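Long-range contacts in LPXTG-motif cell wall anchor domain protein (Mobiluncus mulieris, PDB 5U5O), which is a giant cell-surface adhesin, probably used in bacterial attachment, represented here by two Ig-like domains carrying intramolecular covalent cross-links: residues Q167-V177 and E213-L224; E40-L50 and Y95-V103. All blocks are in the same frame, centred on the assembly; numbering follows the deposited sequence.

Overall arrangement
The two contacts lie in different domains of an elongated piece of the adhesin and on opposite sides of its centre, their own centres about 48 Å apart and their nearest atoms about 15 Å apart, with no touch. Contact 2 comes first along the chain, in the T-Q ester bond domain, where strands 43-52 and 94-104 from two different sheets face each other across the core. Contact 1 belongs to the DUF5979 domain and pairs neighbouring strands edge to edge. The long, interrupted strand 150-178 connects them: it pairs with 118-127, itself the partner of 43-52, and farther along with 216-223. Lys175 of contact 1 is covalently linked to Asn288.

Contact 1: Q167-V177 and E213-L224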
loop_
_atom_site.group_PDB
_atom_site.type_symbol
_atom_site.label_atom_id
_atom_site.label_comp_id
_atom_site.label_asym_id
_atom_site.label_seq_id
_atom_site.Cartn_x
_atom_site.Cartn_y
_atom_site.Cartn_z
ATOM N N GLN A 167 5.295 1.676 1.584
ATOM C CA GLN A 167 6.583 1.417 2.223
ATOM C C GLN A 167 6.404 1.545 3.731
ATOM O O GLN A 167 5.366 2.011 4.207
ATOM C CB GLN A 167 7.671 2.378 1.720
ATOM C CG GLN A 167 7.731 2.549 0.207
ATOM C CD GLN A 167 7.673 1.239 -0.557
ATOM O OE1 GLN A 167 6.815 1.049 -1.427
ATOM N NE2 GLN A 167 8.577 0.326 -0.234
ATOM N N PHE A 168 7.414 1.100 4.471
ATOM C CA PHE A 168 7.355 1.052 5.931
ATOM C C PHE A 168 8.602 1.646 6.560
ATOM O O PHE A 168 9.683 1.670 5.965
ATOM C CB PHE A 168 7.165 -0.389 6.425
ATOM C CG PHE A 168 5.888 -1.014 5.936
ATOM C CD1 PHE A 168 4.705 -0.826 6.643
ATOM C CD2 PHE A 168 5.848 -1.724 4.747
ATOM C CE1 PHE A 168 3.511 -1.342 6.190
ATOM C CE2 PHE A 168 4.660 -2.262 4.292
ATOM C CZ PHE A 168 3.488 -2.065 5.016
ATOM N N GLY A 169 8.415 2.117 7.782
ATOM C CA GLY A 169 9.492 2.588 8.634
ATOM C C GLY A 169 9.845 1.584 9.713
ATOM O O GLY A 169 9.358 0.433 9.697
ATOM N N SER A 170 10.677 2.039 10.670
ATOM C CA SER A 170 11.113 1.172 11.756
ATOM C C SER A 170 11.493 2.013 12.962
ATOM O O SER A 170 11.722 3.232 12.854
ATOM C CB SER A 170 12.322 0.336 11.349
ATOM O OG SER A 170 13.464 1.152 11.061
ATOM N N LEU A 171 11.575 1.338 14.093
ATOM C CA LEU A 171 11.951 1.948 15.354
ATOM C C LEU A 171 12.994 1.100 16.020
ATOM O O LEU A 171 12.738 -0.046 16.399
ATOM C CB LEU A 171 10.731 2.098 16.246
ATOM C CG LEU A 171 10.943 2.707 17.640
ATOM C CD1 LEU A 171 11.625 4.067 17.644
ATOM C CD2 LEU A 171 9.580 2.800 18.299
ATOM N N LYS A 172 14.173 1.696 16.223
ATOM C CA LYS A 172 15.242 1.085 16.984
ATOM C C LYS A 172 15.237 1.710 18.358
ATOM O O LYS A 172 15.155 2.942 18.478
ATOM C CB LYS A 172 16.603 1.311 16.326
ATOM C CG LYS A 172 17.750 0.608 17.042
ATOM C CD LYS A 172 19.117 1.069 16.565
ATOM C CE LYS A 172 19.375 0.665 15.131
ATOM N NZ LYS A 172 20.805 0.829 14.760
ATOM N N LEU A 173 15.399 0.899 19.379
ATOM C CA LEU A 173 15.475 1.360 20.768
ATOM C C LEU A 173 16.749 0.799 21.335
ATOM O O LEU A 173 16.995 -0.389 21.278
ATOM C CB LEU A 173 14.269 0.832 21.571
ATOM C CG LEU A 173 14.268 1.230 23.056
ATOM C CD1 LEU A 173 14.218 2.751 23.271
ATOM C CD2 LEU A 173 13.122 0.516 23.766
ATOM N N THR A 174 17.549 1.674 21.948
ATOM C CA THR A 174 18.801 1.336 22.637
ATOM C C THR A 174 18.654 1.750 24.105
ATOM O O THR A 174 18.064 2.801 24.386
ATOM C CB THR A 174 19.988 2.088 22.004
ATOM O OG1 THR A 174 20.101 1.724 20.628
ATOM C CG2 THR A 174 21.319 1.771 22.686
ATOM N N LYS A 175 19.151 0.916 25.007
ATOM C CA LYS A 175 19.145 1.235 26.447
ATOM C C LYS A 175 20.521 1.674 26.909
ATOM O O LYS A 175 21.506 1.000 26.642
ATOM C CB LYS A 175 18.743 0.026 27.302
ATOM C CG LYS A 175 18.516 0.348 28.784
ATOM C CD LYS A 175 17.380 1.339 28.944
ATOM C CE LYS A 175 16.739 1.449 30.304
ATOM N NZ LYS A 175 17.597 2.137 31.300
ATOM N N THR A 176 20.592 2.812 27.617
ATOM C CA THR A 176 21.829 3.252 28.310
ATOM C C THR A 176 21.496 3.434 29.774
ATOM O O THR A 176 20.337 3.493 30.182
ATOM C CB THR A 176 22.397 4.555 27.715
ATOM O OG1 THR A 176 21.401 5.562 27.790
ATOM C CG2 THR A 176 22.769 4.337 26.252
ATOM N N VAL A 177 22.560 3.613 30.578
ATOM C CA VAL A 177 22.442 3.712 32.041
ATOM C C VAL A 177 23.479 4.717 32.566
ATOM O O VAL A 177 24.612 4.660 32.139
ATOM C CB VAL A 177 22.700 2.341 32.733
ATOM C CG1 VAL A 177 22.747 2.452 34.254
ATOM C CG2 VAL A 177 21.651 1.317 32.326
ATOM N N GLU A 213 21.843 -3.151 29.399
ATOM C CA GLU A 213 22.536 -1.910 29.110
ATOM C C GLU A 213 23.347 -2.074 27.836
ATOM O O GLU A 213 24.099 -3.042 27.698
ATOM C CB GLU A 213 23.433 -1.535 30.285
ATOM C CG GLU A 213 24.235 -0.266 30.079
ATOM C CD GLU A 213 25.061 0.138 31.293
ATOM O OE1 GLU A 213 24.951 -0.487 32.364
ATOM O OE2 GLU A 213 25.805 1.137 31.179
ATOM N N GLY A 214 23.174 -1.133 26.907
ATOM C CA GLY A 214 23.903 -1.141 25.644
ATOM C C GLY A 214 23.290 -1.950 24.510
ATOM O O GLY A 214 23.753 -1.869 23.368
ATOM N N GLU A 215 22.258 -2.735 24.811
ATOM C CA GLU A 215 21.564 -3.520 23.797
ATOM C C GLU A 215 20.538 -2.695 23.036
ATOM O O GLU A 215 20.078 -1.656 23.504
ATOM C CB GLU A 215 20.896 -4.752 24.432
ATOM C CG GLU A 215 21.899 -5.741 25.000
ATOM C CD GLU A 215 21.281 -7.052 25.457
ATOM O OE1 GLU A 215 20.077 -7.092 25.814
ATOM O OE2 GLU A 215 22.027 -8.052 25.503
ATOM N N GLU A 216 20.190 -3.182 21.843
ATOM C CA GLU A 216 19.179 -2.566 20.994
ATOM C C GLU A 216 18.162 -3.601 20.475
ATOM O O GLU A 216 18.436 -4.804 20.434
ATOM C CB GLU A 216 19.807 -1.827 19.812
ATOM C CG GLU A 216 20.648 -2.678 18.888
ATOM C CD GLU A 216 21.161 -1.908 17.695
ATOM O OE1 GLU A 216 22.102 -1.109 17.864
ATOM O OE2 GLU A 216 20.634 -2.121 16.581
ATOM N N LYS A 217 16.985 -3.111 20.093
ATOM C CA LYS A 217 15.930 -3.906 19.466
ATOM C C LYS A 217 15.314 -3.019 18.413
ATOM O O LYS A 217 15.052 -1.841 18.663
ATOM C CB LYS A 217 14.888 -4.259 20.530
ATOM C CG LYS A 217 13.532 -4.728 20.032
ATOM C CD LYS A 217 13.586 -6.194 19.776
ATOM C CE LYS A 217 12.254 -6.671 19.239
ATOM N NZ LYS A 217 12.450 -7.992 18.613
ATOM N N THR A 218 15.040 -3.585 17.243
ATOM C CA THR A 218 14.327 -2.873 16.194
ATOM C C THR A 218 12.968 -3.522 15.903
ATOM O O THR A 218 12.868 -4.755 15.722
ATOM C CB THR A 218 15.163 -2.804 14.912
ATOM O OG1 THR A 218 16.403 -2.152 15.208
ATOM C CG2 THR A 218 14.474 -2.001 13.844
ATOM N N VAL A 219 11.930 -2.704 15.879
ATOM C CA VAL A 219 10.613 -3.075 15.378
ATOM C C VAL A 219 10.516 -2.595 13.931
ATOM O O VAL A 219 10.624 -1.388 13.649
ATOM C CB VAL A 219 9.493 -2.454 16.230
ATOM C CG1 VAL A 219 8.116 -2.739 15.645
ATOM C CG2 VAL A 219 9.587 -2.937 17.668
ATOM N N GLU A 220 10.328 -3.552 13.022
ATOM C CA GLU A 220 10.256 -3.281 11.589
ATOM C C GLU A 220 8.814 -3.169 11.113
ATOM O O GLU A 220 7.874 -3.485 11.851
ATOM C CB GLU A 220 10.919 -4.426 10.816
ATOM C CG GLU A 220 12.357 -4.752 11.216
ATOM C CD GLU A 220 13.396 -3.834 10.600
ATOM O OE1 GLU A 220 13.037 -2.945 9.800
ATOM O OE2 GLU A 220 14.597 -4.016 10.909
ATOM N N GLY A 221 8.636 -2.734 9.868
ATOM C CA GLY A 221 7.308 -2.799 9.230
ATOM C C GLY A 221 6.254 -1.876 9.812
ATOM O O GLY A 221 5.066 -2.217 9.873
ATOM N N ILE A 222 6.697 -0.696 10.245
ATOM C CA ILE A 222 5.792 0.275 10.838
ATOM C C ILE A 222 5.236 1.166 9.713
ATOM O O ILE A 222 6.024 1.784 8.984
ATOM C CB ILE A 222 6.489 1.131 11.921
ATOM C CG1 ILE A 222 7.053 0.199 13.007
ATOM C CG2 ILE A 222 5.477 2.093 12.503
ATOM C CD1 ILE A 222 7.901 0.904 14.062
ATOM N N PRO A 223 3.892 1.277 9.591
ATOM C CA PRO A 223 3.302 2.170 8.590
ATOM C C PRO A 223 3.844 3.607 8.710
ATOM O O PRO A 223 4.018 4.123 9.809
ATOM C CB PRO A 223 1.812 2.124 8.926
ATOM C CG PRO A 223 1.607 0.777 9.521
ATOM C CD PRO A 223 2.857 0.544 10.333
ATOM N N LEU A 224 4.105 4.236 7.576
ATOM C CA LEU A 224 4.595 5.599 7.537
ATOM C C LEU A 224 3.539 6.557 8.081
ATOM O O LEU A 224 2.385 6.566 7.659
ATOM C CB LEU A 224 5.000 5.945 6.119
ATOM C CG LEU A 224 6.216 5.157 5.613
ATOM C CD1 LEU A 224 6.428 5.447 4.134
ATOM C CD2 LEU A 224 7.482 5.463 6.412
HETATM O O HOH W 1 3.000 2.941 5.139
HETATM O O HOH W 2 10.795 -1.912 8.273
HETATM O O HOH W 3 22.519 0.927 19.685
HETATM O O HOH W 4 25.033 2.878 29.176
#
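The side chain of Lys172 leaves with CG anti to the backbone N (chi1 -176°) and bends at chi3. Glu216 sets CG between its backbone N and carbonyl carbon (chi1 60°) and then extends. The two chains cross obliquely, and their ends form a long salt bridge, OE2 of Glu216 lying 3.5 Å from NZ of Lys172. OE2 also packs against CE of Lys172. A water bridges the other carboxylate oxygen, OE1, to Thr174 OG1. Beneath these side chains the strands run antiparallel, with paired backbone bonds between Gly169 and Ile222, Leu171 and Val219, and Leu173 and Lys217. Between the first two pairs the register slips by one at a G1 beta bulge, Gly221 and Ile222 both facing Gly169; Gly221, first in the bulge, has the positive phi that favours glycine. Gly169 N reaches Ile222 O at 2.7 Å in the carbonyl plane, whereas Ile222 N stands above the plane of the Gly169 carbonyl. CD1 of Ile222 lies 3.8 Å from CB of Leu171, on the face where Leu171 and Leu173 pack against strand 226-232. Lys175, covalently linked to Asn288 in the isopeptide cross-link, donates its backbone N-H to Glu215 O and accepts one from Gly214 N. At this end CB of Val177 sits 3.5 Å from CD of Glu213, whose OE1 forms a salt bridge with Arg189, while a water joins Glu213 OE2 to Val177 N.

Contact 2: E40-L50 and Y95-V103; sequences EGKTYAIAGQL and YETEMDLTV
Met99 and Leu101 point from strand 95-103 against the backbone of 43-50, and Leu50 returns the contact from the other side. The sulfur of Met99 lies over Gly48, 3.6 Å from its N, where the glycine has no side chain to interpose. A bend at chi3 (54°) turns the methyl of Met99 back along Ile46: CE sits 3.7 Å from Ile46 O and also touches CG1, the two side chains sliding past each other in opposite directions. Leu101 divides its two methyls between neighbouring peptides. CD2 meets Gly48 O at 3.6 Å, while CD1 reaches the carbonyl carbon of Gln49 and CB of Leu50. These side chains fill the space between two layers of a beta sandwich, in keeping with the Ig-like architecture of the T-Q ester bond domain. The strands belong to different sheets, their axes 7.7 Å apart at closest approach and 27° from parallel, and the join rests on side chains packing on side chains and on backbone, with no backbone-to-backbone hydrogen bond between the segments. Leu126 of strand 118-127 and Ala66 of strand 64-71 add to the packing round Ile46 and Leu101, respectively. Leu50 crosses Val103 at about a right angle, CD2 against CG1 at 3.9 Å, and also packs on Ile29 of strand 26-36. Farther back, Ile46 CD1 and Thr97 CG2 meet tip to tip at 3.8 Å. At the far end the interaction turns polar: the hydroxyl OH of Tyr95 donates to OE2 of Glu40 at 2.6 Å, using the anti lone pair of the carboxylate oxygen. OE2 lies at the ring edge, near its plane, with the carboxylate turned 85° against the ring.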
loop_
_atom_site.group_PDB
_atom_site.type_symbol
_atom_site.label_atom_id
_atom_site.label_comp_id
_atom_site.label_asym_id
_atom_site.label_seq_id
_atom_site.Cartn_x
_atom_site.Cartn_y
_atom_site.Cartn_z
ATOM N N GLU A 40 -12.624 -6.762 -38.469
ATOM C CA GLU A 40 -11.826 -5.692 -39.087
ATOM C C GLU A 40 -12.747 -4.778 -39.877
ATOM O O GLU A 40 -13.636 -5.239 -40.603
ATOM C CB GLU A 40 -10.734 -6.269 -39.985
ATOM C CG GLU A 40 -9.668 -7.041 -39.219
ATOM C CD GLU A 40 -8.591 -7.660 -40.093
ATOM O OE1 GLU A 40 -8.481 -7.349 -41.293
ATOM O OE2 GLU A 40 -7.831 -8.483 -39.555
ATOM N N GLY A 41 -12.540 -3.475 -39.712
ATOM C CA GLY A 41 -13.340 -2.451 -40.354
ATOM C C GLY A 41 -14.510 -1.924 -39.555
ATOM O O GLY A 41 -15.096 -0.911 -39.926
ATOM N N LYS A 42 -14.910 -2.620 -38.493
ATOM C CA LYS A 42 -15.958 -2.111 -37.617
ATOM C C LYS A 42 -15.361 -1.211 -36.536
ATOM O O LYS A 42 -14.225 -1.417 -36.107
ATOM C CB LYS A 42 -16.764 -3.260 -36.992
ATOM C CG LYS A 42 -17.573 -4.059 -38.034
ATOM C CD LYS A 42 -18.788 -4.803 -37.486
ATOM C CE LYS A 42 -20.013 -3.902 -37.310
ATOM N NZ LYS A 42 -21.185 -4.617 -36.733
ATOM N N THR A 43 -16.197 -0.301 -36.056
ATOM C CA THR A 43 -15.837 0.645 -35.017
ATOM C C THR A 43 -16.578 0.312 -33.736
ATOM O O THR A 43 -17.779 0.465 -33.653
ATOM C CB THR A 43 -16.121 2.102 -35.423
ATOM O OG1 THR A 43 -15.377 2.390 -36.605
ATOM C CG2 THR A 43 -15.710 3.074 -34.293
ATOM N N TYR A 44 -15.821 -0.105 -32.734
ATOM C CA TYR A 44 -16.325 -0.468 -31.422
ATOM C C TYR A 44 -16.032 0.666 -30.447
ATOM O O TYR A 44 -15.138 1.512 -30.690
ATOM C CB TYR A 44 -15.592 -1.704 -30.910
ATOM C CG TYR A 44 -15.811 -2.921 -31.772
ATOM C CD1 TYR A 44 -15.082 -3.122 -32.930
ATOM C CD2 TYR A 44 -16.712 -3.914 -31.397
ATOM C CE1 TYR A 44 -15.290 -4.242 -33.736
ATOM C CE2 TYR A 44 -16.903 -5.044 -32.185
ATOM C CZ TYR A 44 -16.186 -5.205 -33.347
ATOM O OH TYR A 44 -16.363 -6.293 -34.187
ATOM N N ALA A 45 -16.784 0.708 -29.356
ATOM C CA ALA A 45 -16.416 1.546 -28.209
ATOM C C ALA A 45 -15.921 0.627 -27.112
ATOM O O ALA A 45 -16.465 -0.452 -26.864
ATOM C CB ALA A 45 -17.592 2.375 -27.710
ATOM N N ILE A 46 -14.870 1.082 -26.435
ATOM C CA ILE A 46 -14.330 0.413 -25.263
ATOM C C ILE A 46 -14.349 1.332 -24.058
ATOM O O ILE A 46 -14.127 2.558 -24.199
ATOM C CB ILE A 46 -12.922 -0.190 -25.510
ATOM C CG1 ILE A 46 -11.941 0.842 -26.075
ATOM C CG2 ILE A 46 -13.069 -1.424 -26.411
ATOM C CD1 ILE A 46 -10.520 0.328 -26.097
ATOM N N ALA A 47 -14.570 0.772 -22.882
ATOM C CA ALA A 47 -14.500 1.549 -21.625
ATOM C C ALA A 47 -13.780 0.740 -20.605
ATOM O O ALA A 47 -13.961 -0.494 -20.509
ATOM C CB ALA A 47 -15.894 1.869 -21.126
ATOM N N GLY A 48 -12.977 1.431 -19.810
ATOM C CA GLY A 48 -12.282 0.844 -18.687
ATOM C C GLY A 48 -12.550 1.629 -17.410
ATOM O O GLY A 48 -12.754 2.858 -17.450
ATOM N N GLN A 49 -12.519 0.924 -16.284
ATOM C CA GLN A 49 -12.618 1.528 -14.955
ATOM C C GLN A 49 -11.641 0.856 -14.027
ATOM O O GLN A 49 -11.412 -0.343 -14.111
ATOM C CB GLN A 49 -14.022 1.424 -14.353
ATOM C CG GLN A 49 -15.144 1.871 -15.261
ATOM C CD GLN A 49 -15.569 0.798 -16.259
ATOM O OE1 GLN A 49 -15.636 -0.399 -15.932
ATOM N NE2 GLN A 49 -15.859 1.220 -17.484
ATOM N N LEU A 50 -11.097 1.659 -13.112
ATOM C CA LEU A 50 -10.201 1.192 -12.069
ATOM C C LEU A 50 -10.918 1.228 -10.728
ATOM O O LEU A 50 -11.502 2.256 -10.362
ATOM C CB LEU A 50 -8.973 2.118 -11.999
ATOM C CG LEU A 50 -7.873 1.666 -11.051
ATOM C CD1 LEU A 50 -7.189 0.402 -11.525
ATOM C CD2 LEU A 50 -6.861 2.799 -10.903
ATOM N N TYR A 95 -6.768 -8.591 -31.286
ATOM C CA TYR A 95 -6.384 -7.244 -31.686
ATOM C C TYR A 95 -6.158 -6.409 -30.435
ATOM O O TYR A 95 -7.002 -6.370 -29.545
ATOM C CB TYR A 95 -7.460 -6.615 -32.538
ATOM C CG TYR A 95 -7.743 -7.402 -33.792
ATOM C CD1 TYR A 95 -8.610 -8.498 -33.777
ATOM C CD2 TYR A 95 -7.132 -7.078 -35.002
ATOM C CE1 TYR A 95 -8.862 -9.224 -34.928
ATOM C CE2 TYR A 95 -7.402 -7.813 -36.161
ATOM C CZ TYR A 95 -8.266 -8.888 -36.110
ATOM O OH TYR A 95 -8.510 -9.605 -37.253
ATOM N N GLU A 96 -5.027 -5.687 -30.386
ATOM C CA GLU A 96 -4.604 -4.991 -29.169
ATOM C C GLU A 96 -4.647 -3.484 -29.333
ATOM O O GLU A 96 -4.259 -2.954 -30.364
ATOM C CB GLU A 96 -3.218 -5.447 -28.789
ATOM C CG GLU A 96 -2.749 -4.932 -27.435
ATOM C CD GLU A 96 -1.395 -5.477 -27.061
ATOM O OE1 GLU A 96 -1.318 -6.578 -26.487
ATOM O OE2 GLU A 96 -0.387 -4.760 -27.248
ATOM N N THR A 97 -5.168 -2.825 -28.306
ATOM C CA THR A 97 -5.054 -1.367 -28.193
ATOM C C THR A 97 -4.835 -1.059 -26.721
ATOM O O THR A 97 -4.587 -1.964 -25.930
ATOM C CB THR A 97 -6.301 -0.683 -28.779
ATOM O OG1 THR A 97 -6.086 0.733 -28.802
ATOM C CG2 THR A 97 -7.563 -1.004 -28.009
ATOM N N GLU A 98 -4.817 0.224 -26.356
ATOM C CA GLU A 98 -4.597 0.566 -24.946
ATOM C C GLU A 98 -5.312 1.831 -24.538
ATOM O O GLU A 98 -5.649 2.663 -25.382
ATOM C CB GLU A 98 -3.109 0.704 -24.638
ATOM C CG GLU A 98 -2.415 1.810 -25.397
ATOM C CD GLU A 98 -0.931 1.845 -25.117
ATOM O OE1 GLU A 98 -0.198 1.016 -25.692
ATOM O OE2 GLU A 98 -0.496 2.705 -24.322
ATOM N N MET A 99 -5.539 1.961 -23.232
ATOM C CA MET A 99 -6.068 3.191 -22.647
ATOM C C MET A 99 -5.376 3.417 -21.308
ATOM O O MET A 99 -4.864 2.479 -20.703
ATOM C CB MET A 99 -7.589 3.177 -22.475
ATOM C CG MET A 99 -8.215 1.803 -22.189
ATOM S SD MET A 99 -9.928 1.888 -21.604
ATOM C CE MET A 99 -10.681 2.863 -22.914
ATOM N N ASP A 100 -5.323 4.677 -20.878
ATOM C CA ASP A 100 -4.748 5.036 -19.588
ATOM C C ASP A 100 -5.824 5.280 -18.549
ATOM O O ASP A 100 -6.847 5.900 -18.839
ATOM C CB ASP A 100 -3.925 6.313 -19.721
ATOM C CG ASP A 100 -2.603 6.106 -20.438
ATOM O OD1 ASP A 100 -2.112 4.969 -20.588
ATOM O OD2 ASP A 100 -1.975 7.153 -20.750
ATOM N N LEU A 101 -5.579 4.800 -17.331
ATOM C CA LEU A 101 -6.446 5.047 -16.180
ATOM C C LEU A 101 -5.593 5.706 -15.089
ATOM O O LEU A 101 -4.714 5.061 -14.507
ATOM C CB LEU A 101 -7.054 3.731 -15.679
ATOM C CG LEU A 101 -8.058 3.067 -16.631
ATOM C CD1 LEU A 101 -8.323 1.632 -16.207
ATOM C CD2 LEU A 101 -9.354 3.862 -16.671
ATOM N N THR A 102 -5.844 6.987 -14.837
ATOM C CA THR A 102 -5.007 7.771 -13.945
ATOM C C THR A 102 -5.728 8.004 -12.635
ATOM O O THR A 102 -6.849 8.501 -12.600
ATOM C CB THR A 102 -4.582 9.069 -14.641
ATOM O OG1 THR A 102 -3.785 8.721 -15.781
ATOM C CG2 THR A 102 -3.762 9.947 -13.727
ATOM N N VAL A 103 -5.058 7.635 -11.546
ATOM C CA VAL A 103 -5.605 7.759 -10.202
ATOM C C VAL A 103 -4.738 8.704 -9.371
ATOM O O VAL A 103 -3.504 8.612 -9.371
ATOM C CB VAL A 103 -5.781 6.367 -9.528
ATOM C CG1 VAL A 103 -4.492 5.561 -9.510
ATOM C CG2 VAL A 103 -6.382 6.494 -8.140
#